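Local coordinates for putative uncharacterized protein Smu.1393c (Streptococcus mutans, PDB 4L9A) that probably acts as a carboxylesterase, hydrolysing ester bonds as a member of the alpha/beta hydrolase fold family, at residues P234-S239 with L279-Q284; E246-E251 with T259-C264. All blocks are in the same frame, centred on the assembly; numbering follows the deposited sequence.

How the contacts relate
Contacts 1 and 2 lie on opposite faces of one edge of the central sheet, their centres 11 Å apart. Strands 235-239 and 260-263 run parallel as neighbours, joined by probable backbone hydrogen bonds from Ile-262 N to Val-237 O (2.7 Å) and from Lys-260 N to Ser-235 O (2.9 Å). Contact 1 sets helix 275-287 against one face, through Ile-236 and Phe-238; contact 2 sets helix 244-248 against the other, through Leu-261. Ser-239 OG and Tyr-247 CE2 also meet, at 3.4 Å. In alpha/beta hydrolases the loops after the corresponding strands usually carry the catalytic acid and histidine; both contacts pack the faces of the strands that lead into those loops.

Contact 1 of 2, residues P234-S239 with L279-Q284; sequences PSIVFS and LEKVEQ
The helical turn that brings Lys-281 against Ile-236 and Phe-238 is closed by a backbone hydrogen bond from Glu-283 N to Leu-279 O (2.8 Å), but no hydrogen bond joins helix and strand. What meets across the contact is hydrocarbon, although one of the three residues is a lysine. Lys-281 CB approaches both strand residues, lying 4.0 Å from Ile-236 CG2 and 3.9 Å from Phe-238 CZ. The next carbon, Lys-281 CG, comes closer to the ring, 3.6 Å from Phe-238 CZ, and reaches it obliquely. Only the far corner of the phenyl group, CZ and CE2, is used. Ile-236 offers its CG2 branch, and its side chain stands roughly at right angles to that of the lysine.

The lysine is bent near its root: CG is anti to the carbonyl carbon, and a second turn follows at chi2 (-47°), after which the chain runs out nearly straight. The amino group is thereby carried off the strand: Lys-281 NZ ends 6.8 Å from Phe-238 CE2, and the contact with the ring is made by methylenes. Ile-236 and Phe-238 project from the same face of the strand and pack against each other, Ile-236 CG2 lying 3.5 Å from Phe-238 CE1; the lysine CB rests where they meet.

This is plain alpha/beta packing of the C-terminal helix 275-287 on the sheet. Ser-277, Ile-278 and Leu-285 of that helix also touch the strand residues, and Val-282 reaches Ile-139 of strand 134-141. Strand 235-239 itself runs between strands 134-141 and 260-263, hydrogen-bonded to both, with Lys-260 and Ile-262 continuing its helix-facing surface toward the sheet edge.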
ATOM      1  N   PRO A 234       4.761   7.318  15.224  1.00 39.13           N
ATOM      2  CA  PRO A 234       4.242   8.463  14.467  1.00 37.48           C
ATOM      3  C   PRO A 234       3.578   8.016  13.176  1.00 36.44           C
ATOM      4  O   PRO A 234       4.026   7.059  12.528  1.00 31.45           O
ATOM      5  CB  PRO A 234       5.490   9.301  14.157  1.00 36.04           C
ATOM      6  CG  PRO A 234       6.663   8.533  14.668  1.00 38.26           C
ATOM      7  CD  PRO A 234       6.219   7.179  15.108  1.00 41.49           C
ATOM      8  N   SER A 235       2.513   8.719  12.811  1.00 29.64           N
ATOM      9  CA  SER A 235       1.738   8.412  11.625  1.00 31.59           C
ATOM     10  C   SER A 235       1.609   9.660  10.773  1.00 31.94           C
ATOM     11  O   SER A 235       1.163  10.702  11.258  1.00 29.95           O
ATOM     12  CB  SER A 235       0.345   7.926  12.028  1.00 30.48           C
ATOM     13  OG  SER A 235      -0.432   7.596  10.894  1.00 25.07           O
ATOM     14  N   ILE A 236       1.996   9.567   9.503  1.00 28.01           N
ATOM     15  CA  ILE A 236       1.749  10.665   8.579  1.00 25.62           C
ATOM     16  C   ILE A 236       0.754  10.176   7.532  1.00 30.21           C
ATOM     17  O   ILE A 236       1.062   9.280   6.737  1.00 25.79           O
ATOM     18  CB  ILE A 236       3.024  11.164   7.871  1.00 32.75           C
ATOM     19  CG1 ILE A 236       4.167  11.396   8.867  1.00 36.55           C
ATOM     20  CG2 ILE A 236       2.719  12.450   7.107  1.00 28.39           C
ATOM     21  CD1 ILE A 236       3.953  12.574   9.760  1.00 43.68           C
ATOM     22  N   VAL A 237      -0.449  10.739   7.553  1.00 26.36           N
ATOM     23  CA  VAL A 237      -1.495  10.322   6.618  1.00 22.47           C
ATOM     24  C   VAL A 237      -1.767  11.441   5.614  1.00 29.05           C
ATOM     25  O   VAL A 237      -1.880  12.615   5.992  1.00 29.43           O
ATOM     26  CB  VAL A 237      -2.785   9.916   7.373  1.00 30.76           C
ATOM     27  CG1 VAL A 237      -3.964   9.698   6.415  1.00 20.24           C
ATOM     28  CG2 VAL A 237      -2.528   8.671   8.201  1.00 25.74           C
ATOM     29  N   PHE A 238      -1.834  11.071   4.337  1.00 24.98           N
ATOM     30  CA  PHE A 238      -2.171  11.993   3.258  1.00 22.11           C
ATOM     31  C   PHE A 238      -3.502  11.581   2.666  1.00 23.92           C
ATOM     32  O   PHE A 238      -3.730  10.404   2.382  1.00 26.73           O
ATOM     33  CB  PHE A 238      -1.115  11.945   2.132  1.00 20.74           C
ATOM     34  CG  PHE A 238       0.243  12.429   2.549  1.00 28.99           C
ATOM     35  CD1 PHE A 238       1.094  11.606   3.280  1.00 29.59           C
ATOM     36  CD2 PHE A 238       0.680  13.693   2.196  1.00 31.69           C
ATOM     37  CE1 PHE A 238       2.357  12.046   3.669  1.00 32.27           C
ATOM     38  CE2 PHE A 238       1.939  14.143   2.579  1.00 29.04           C
ATOM     39  CZ  PHE A 238       2.774  13.323   3.319  1.00 33.10           C
ATOM     40  N   SER A 239      -4.366  12.559   2.434  1.00 23.56           N
ATOM     41  CA  SER A 239      -5.684  12.293   1.904  1.00 24.90           C
ATOM     42  C   SER A 239      -6.225  13.522   1.191  1.00 29.45           C
ATOM     43  O   SER A 239      -5.860  14.651   1.515  1.00 29.49           O
ATOM     44  CB  SER A 239      -6.626  11.920   3.050  1.00 31.69           C
ATOM     45  OG  SER A 239      -7.978  12.139   2.691  1.00 42.57           O
ATOM     46  N   LEU A 279       7.780  13.316   0.554  1.00 33.78           N
ATOM     47  CA  LEU A 279       9.191  13.280   0.923  1.00 36.69           C
ATOM     48  C   LEU A 279       9.541  14.347   1.954  1.00 37.90           C
ATOM     49  O   LEU A 279      10.310  14.113   2.887  1.00 37.70           O
ATOM     50  CB  LEU A 279      10.075  13.423  -0.320  1.00 40.22           C
ATOM     51  CG  LEU A 279      10.529  12.092  -0.923  1.00 43.79           C
ATOM     52  CD1 LEU A 279      11.501  11.388   0.016  1.00 43.50           C
ATOM     53  CD2 LEU A 279       9.345  11.188  -1.245  1.00 35.60           C
ATOM     54  N   GLU A 280       8.979  15.530   1.776  1.00 35.14           N
ATOM     55  CA  GLU A 280       9.190  16.621   2.720  1.00 35.96           C
ATOM     56  C   GLU A 280       8.778  16.196   4.146  1.00 36.39           C
ATOM     57  O   GLU A 280       9.541  16.354   5.100  1.00 38.35           O
ATOM     58  CB  GLU A 280       8.386  17.839   2.257  1.00 37.25           C
ATOM     59  CG  GLU A 280       8.780  19.154   2.860  1.00 60.50           C
ATOM     60  CD  GLU A 280       8.005  20.300   2.237  1.00 79.44           C
ATOM     61  OE1 GLU A 280       7.650  20.196   1.039  1.00 80.50           O
ATOM     62  OE2 GLU A 280       7.738  21.292   2.947  1.00 89.27           O
ATOM     63  N   LYS A 281       7.576  15.643   4.287  1.00 34.00           N
ATOM     64  CA  LYS A 281       7.117  15.139   5.587  1.00 30.33           C
ATOM     65  C   LYS A 281       7.956  13.967   6.095  1.00 35.98           C
ATOM     66  O   LYS A 281       8.237  13.862   7.284  1.00 32.60           O
ATOM     67  CB  LYS A 281       5.655  14.705   5.510  1.00 33.01           C
ATOM     68  CG  LYS A 281       4.730  15.802   5.028  1.00 41.81           C
ATOM     69  CD  LYS A 281       5.001  17.090   5.758  1.00 54.34           C
ATOM     70  CE  LYS A 281       4.340  18.263   5.053  1.00 51.72           C
ATOM     71  NZ  LYS A 281       4.839  19.542   5.614  1.00 42.52           N
ATOM     72  N   VAL A 282       8.361  13.085   5.190  1.00 33.98           N
ATOM     73  CA  VAL A 282       9.160  11.930   5.580  1.00 34.65           C
ATOM     74  C   VAL A 282      10.513  12.362   6.138  1.00 41.08           C
ATOM     75  O   VAL A 282      10.940  11.891   7.188  1.00 39.83           O
ATOM     76  CB  VAL A 282       9.375  10.959   4.410  1.00 37.17           C
ATOM     77  CG1 VAL A 282      10.637  10.145   4.627  1.00 39.66           C
ATOM     78  CG2 VAL A 282       8.171  10.047   4.258  1.00 33.76           C
ATOM     79  N   GLU A 283      11.179  13.259   5.425  1.00 44.46           N
ATOM     80  CA  GLU A 283      12.476  13.764   5.852  1.00 57.43           C
ATOM     81  C   GLU A 283      12.367  14.409   7.228  1.00 56.77           C
ATOM     82  O   GLU A 283      13.220  14.211   8.086  1.00 65.39           O
ATOM     83  CB  GLU A 283      13.017  14.767   4.834  1.00 67.91           C
ATOM     84  CG  GLU A 283      13.610  14.120   3.595  1.00 80.49           C
ATOM     85  CD  GLU A 283      13.637  15.052   2.400  1.00 91.17           C
ATOM     86  OE1 GLU A 283      13.262  16.232   2.554  1.00 96.77           O
ATOM     87  OE2 GLU A 283      14.034  14.603   1.304  1.00 90.02           O
ATOM     88  N   GLN A 284      11.303  15.176   7.430  1.00 47.97           N
ATOM     89  CA  GLN A 284      11.064  15.843   8.699  1.00 50.19           C
ATOM     90  C   GLN A 284      10.840  14.828   9.815  1.00 53.96           C
ATOM     91  O   GLN A 284      11.333  14.998  10.928  1.00 59.05           O
ATOM     92  CB  GLN A 284       9.865  16.783   8.581  1.00 42.18           C
ATOM     93  CG  GLN A 284       9.311  17.263   9.908  1.00 52.64           C
ATOM     94  CD  GLN A 284       8.141  18.211   9.737  1.00 55.56           C
ATOM     95  OE1 GLN A 284       7.272  18.000   8.894  1.00 53.89           O
ATOM     96  NE2 GLN A 284       8.117  19.268  10.537  1.00 62.49           N
TER

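Contact 2 of 2, residues E246-E251 with T259-C264; sequences EYLESE and TKLILC
Leu-261 points its forked end at the last turn of helix 244-248, where its methyl groups meet two consecutive residues. Leu-261 CD1 lies 3.9 Å from Tyr-247 CB, while Leu-261 CD2 packs chiefly on Leu-248, 3.6 Å from Leu-248 CD2 and 3.8 Å from Leu-248 CG, and also nears Tyr-247 CB at 4.1 Å. The two leucine side chains cross at about a right angle, meeting methyl to methyl near their ends: Leu-248, which is exposed and edges the contact, leaves its backbone to one side, and only its outer part turns back toward the strand. Leu-261 instead heads directly for the helix, its CG anti to the backbone N (chi1 173°). Tyr-247 meets it mainly with the root of its side chain; Leu-261 CD1 stands oblique to the aromatic ring, whose far end leads off to a hydrogen bond between OH and the backbone O of Pro-143. The phenol is thus tied down away from the leucine, and the interface itself is apolar.

The helix and the strand belong to the beta-alpha-beta crossover that links the parallel neighbours 235-239 and 260-263 at the edge of the alpha/beta hydrolase sheet. Tyr-247 also touches Val-237 and Ser-239, so helix 244-248 covers both strands of its own unit, and Glu-244, one turn earlier, adds a further contact to Leu-261.

Just past the contact, where Glu-249 leaves the helical conformation, Ser-250 folds back on the last turn. Tyr-247 O accepts from Ser-250 N (3.0 Å) and from Ser-250 OG (2.8 Å). The hydroxyl donates in the carbonyl plane to a lone pair, at a C=O...OG angle of 122°. Ser-250 OG is bonded as well to Tyr-252 N, connecting the carbonyl end of the helix to the chain that returns to strand 260-263.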
ATOM      1  N   GLU A 246     -13.116  11.744   8.515  1.00 29.51           N
ATOM      2  CA  GLU A 246     -12.935  10.296   8.525  1.00 33.22           C
ATOM      3  C   GLU A 246     -11.552   9.921   9.077  1.00 31.67           C
ATOM      4  O   GLU A 246     -11.442   9.128  10.011  1.00 32.30           O
ATOM      5  CB  GLU A 246     -13.120   9.752   7.102  1.00 26.69           C
ATOM      6  CG  GLU A 246     -12.622   8.305   6.890  1.00 34.34           C
ATOM      7  CD  GLU A 246     -12.561   7.917   5.413  1.00 32.28           C
ATOM      8  OE1 GLU A 246     -12.956   8.743   4.562  1.00 31.72           O
ATOM      9  OE2 GLU A 246     -12.109   6.794   5.100  1.00 32.11           O
ATOM     10  N   TYR A 247     -10.509  10.520   8.516  1.00 26.50           N
ATOM     11  CA  TYR A 247      -9.143  10.244   8.951  1.00 26.79           C
ATOM     12  C   TYR A 247      -8.820  10.759  10.361  1.00 29.36           C
ATOM     13  O   TYR A 247      -8.173  10.064  11.138  1.00 28.84           O
ATOM     14  CB  TYR A 247      -8.127  10.716   7.908  1.00 25.43           C
ATOM     15  CG  TYR A 247      -8.036   9.736   6.759  1.00 28.85           C
ATOM     16  CD1 TYR A 247      -7.599   8.426   6.975  1.00 27.59           C
ATOM     17  CD2 TYR A 247      -8.410  10.096   5.478  1.00 29.68           C
ATOM     18  CE1 TYR A 247      -7.523   7.522   5.953  1.00 25.41           C
ATOM     19  CE2 TYR A 247      -8.338   9.188   4.439  1.00 31.13           C
ATOM     20  CZ  TYR A 247      -7.892   7.905   4.685  1.00 25.60           C
ATOM     21  OH  TYR A 247      -7.822   7.002   3.663  1.00 23.58           O
ATOM     22  N   LEU A 248      -9.312  11.948  10.701  1.00 31.06           N
ATOM     23  CA  LEU A 248      -9.162  12.461  12.061  1.00 33.35           C
ATOM     24  C   LEU A 248      -9.729  11.497  13.106  1.00 36.40           C
ATOM     25  O   LEU A 248      -9.176  11.363  14.195  1.00 32.26           O
ATOM     26  CB  LEU A 248      -9.833  13.833  12.202  1.00 35.91           C
ATOM     27  CG  LEU A 248      -9.102  15.024  11.579  1.00 38.62           C
ATOM     28  CD1 LEU A 248      -9.832  16.327  11.927  1.00 38.72           C
ATOM     29  CD2 LEU A 248      -7.652  15.069  12.067  1.00 39.15           C
ATOM     30  N   GLU A 249     -10.828  10.825  12.772  1.00 39.03           N
ATOM     31  CA  GLU A 249     -11.472   9.891  13.697  1.00 37.72           C
ATOM     32  C   GLU A 249     -10.994   8.452  13.512  1.00 38.22           C
ATOM     33  O   GLU A 249     -11.534   7.532  14.134  1.00 37.58           O
ATOM     34  CB  GLU A 249     -12.981   9.883  13.475  1.00 38.58           C
ATOM     35  CG  GLU A 249     -13.695  11.166  13.822  1.00 48.15           C
ATOM     36  CD  GLU A 249     -15.158  11.097  13.430  1.00 65.74           C
ATOM     37  OE1 GLU A 249     -15.519  10.168  12.664  1.00 64.74           O
ATOM     38  OE2 GLU A 249     -15.939  11.965  13.883  1.00 72.24           O
ATOM     39  N   SER A 250      -9.999   8.250  12.660  1.00 34.37           N
ATOM     40  CA  SER A 250      -9.672   6.896  12.223  1.00 30.53           C
ATOM     41  C   SER A 250      -8.619   6.206  13.073  1.00 36.98           C
ATOM     42  O   SER A 250      -7.949   6.823  13.909  1.00 31.16           O
ATOM     43  CB  SER A 250      -9.176   6.896  10.775  1.00 28.51           C
ATOM     44  OG  SER A 250      -7.820   7.310  10.726  1.00 31.22           O
ATOM     45  N   GLU A 251      -8.463   4.916  12.799  1.00 34.45           N
ATOM     46  CA  GLU A 251      -7.472   4.074  13.442  1.00 36.76           C
ATOM     47  C   GLU A 251      -6.042   4.394  12.990  1.00 31.47           C
ATOM     48  O   GLU A 251      -5.082   3.825  13.527  1.00 36.53           O
ATOM     49  CB  GLU A 251      -7.780   2.607  13.115  1.00 36.21           C
ATOM     50  CG  GLU A 251      -7.861   2.312  11.606  1.00 31.68           C
ATOM     51  CD  GLU A 251      -9.257   2.579  11.020  1.00 35.97           C
ATOM     52  OE1 GLU A 251      -9.979   3.459  11.530  1.00 36.82           O
ATOM     53  OE2 GLU A 251      -9.640   1.883  10.061  1.00 37.84           O
ATOM     54  N   THR A 259       2.838  12.915  14.613  1.00 37.53           N
ATOM     55  CA  THR A 259       1.751  12.472  13.744  1.00 30.92           C
ATOM     56  C   THR A 259       1.097  13.662  13.053  1.00 31.73           C
ATOM     57  O   THR A 259       0.843  14.681  13.693  1.00 33.66           O
ATOM     58  CB  THR A 259       0.692  11.700  14.547  1.00 31.40           C
ATOM     59  OG1 THR A 259       1.194  10.394  14.854  1.00 34.79           O
ATOM     60  CG2 THR A 259      -0.599  11.563  13.761  1.00 28.48           C
ATOM     61  N   LYS A 260       0.830  13.536  11.756  1.00 31.32           N
ATOM     62  CA  LYS A 260       0.156  14.597  10.988  1.00 32.06           C
ATOM     63  C   LYS A 260      -0.878  14.046  10.012  1.00 36.43           C
ATOM     64  O   LYS A 260      -0.726  12.941   9.476  1.00 32.43           O
ATOM     65  CB  LYS A 260       1.159  15.428  10.175  1.00 33.41           C
ATOM     66  CG  LYS A 260       2.328  16.016  10.965  1.00 40.47           C
ATOM     67  CD  LYS A 260       3.105  17.019  10.109  1.00 37.03           C
ATOM     68  CE  LYS A 260       4.267  17.630  10.876  1.00 41.90           C
ATOM     69  NZ  LYS A 260       3.862  17.976  12.259  1.00 41.43           N
ATOM     70  N   LEU A 261      -1.927  14.822   9.774  1.00 33.62           N
ATOM     71  CA  LEU A 261      -2.828  14.568   8.655  1.00 26.51           C
ATOM     72  C   LEU A 261      -2.613  15.679   7.635  1.00 30.12           C
ATOM     73  O   LEU A 261      -2.826  16.854   7.932  1.00 28.07           O
ATOM     74  CB  LEU A 261      -4.287  14.534   9.112  1.00 30.37           C
ATOM     75  CG  LEU A 261      -5.356  14.444   8.016  1.00 25.98           C
ATOM     76  CD1 LEU A 261      -5.195  13.151   7.224  1.00 26.75           C
ATOM     77  CD2 LEU A 261      -6.766  14.563   8.610  1.00 25.00           C
ATOM     78  N   ILE A 262      -2.167  15.298   6.444  1.00 24.67           N
ATOM     79  CA  ILE A 262      -1.883  16.235   5.359  1.00 26.11           C
ATOM     80  C   ILE A 262      -2.978  16.139   4.298  1.00 29.53           C
ATOM     81  O   ILE A 262      -3.180  15.082   3.704  1.00 28.92           O
ATOM     82  CB  ILE A 262      -0.507  15.933   4.703  1.00 32.74           C
ATOM     83  CG1 ILE A 262       0.603  15.942   5.760  1.00 32.64           C
ATOM     84  CG2 ILE A 262      -0.197  16.943   3.594  1.00 34.17           C
ATOM     85  CD1 ILE A 262       0.575  17.184   6.671  1.00 39.04           C
ATOM     86  N   LEU A 263      -3.695  17.235   4.065  1.00 32.41           N
ATOM     87  CA  LEU A 263      -4.740  17.247   3.041  1.00 28.29           C
ATOM     88  C   LEU A 263      -4.161  17.774   1.726  1.00 32.59           C
ATOM     89  O   LEU A 263      -3.606  18.868   1.692  1.00 37.07           O
ATOM     90  CB  LEU A 263      -5.951  18.094   3.479  1.00 30.62           C
ATOM     91  CG  LEU A 263      -6.666  17.732   4.789  1.00 31.85           C
ATOM     92  CD1 LEU A 263      -7.928  18.613   5.031  1.00 27.25           C
ATOM     93  CD2 LEU A 263      -7.025  16.262   4.791  1.00 31.91           C
ATOM     94  N   CYS A 264      -4.282  16.987   0.654  1.00 29.57           N
ATOM     95  CA  CYS A 264      -3.728  17.353  -0.648  1.00 33.95           C
ATOM     96  C   CYS A 264      -4.286  16.420  -1.727  1.00 35.37           C
ATOM     97  O   CYS A 264      -4.913  15.403  -1.411  1.00 30.44           O
ATOM     98  CB  CYS A 264      -2.198  17.226  -0.620  1.00 37.20           C
ATOM     99  SG  CYS A 264      -1.637  15.511  -0.347  1.00 39.81           S
TER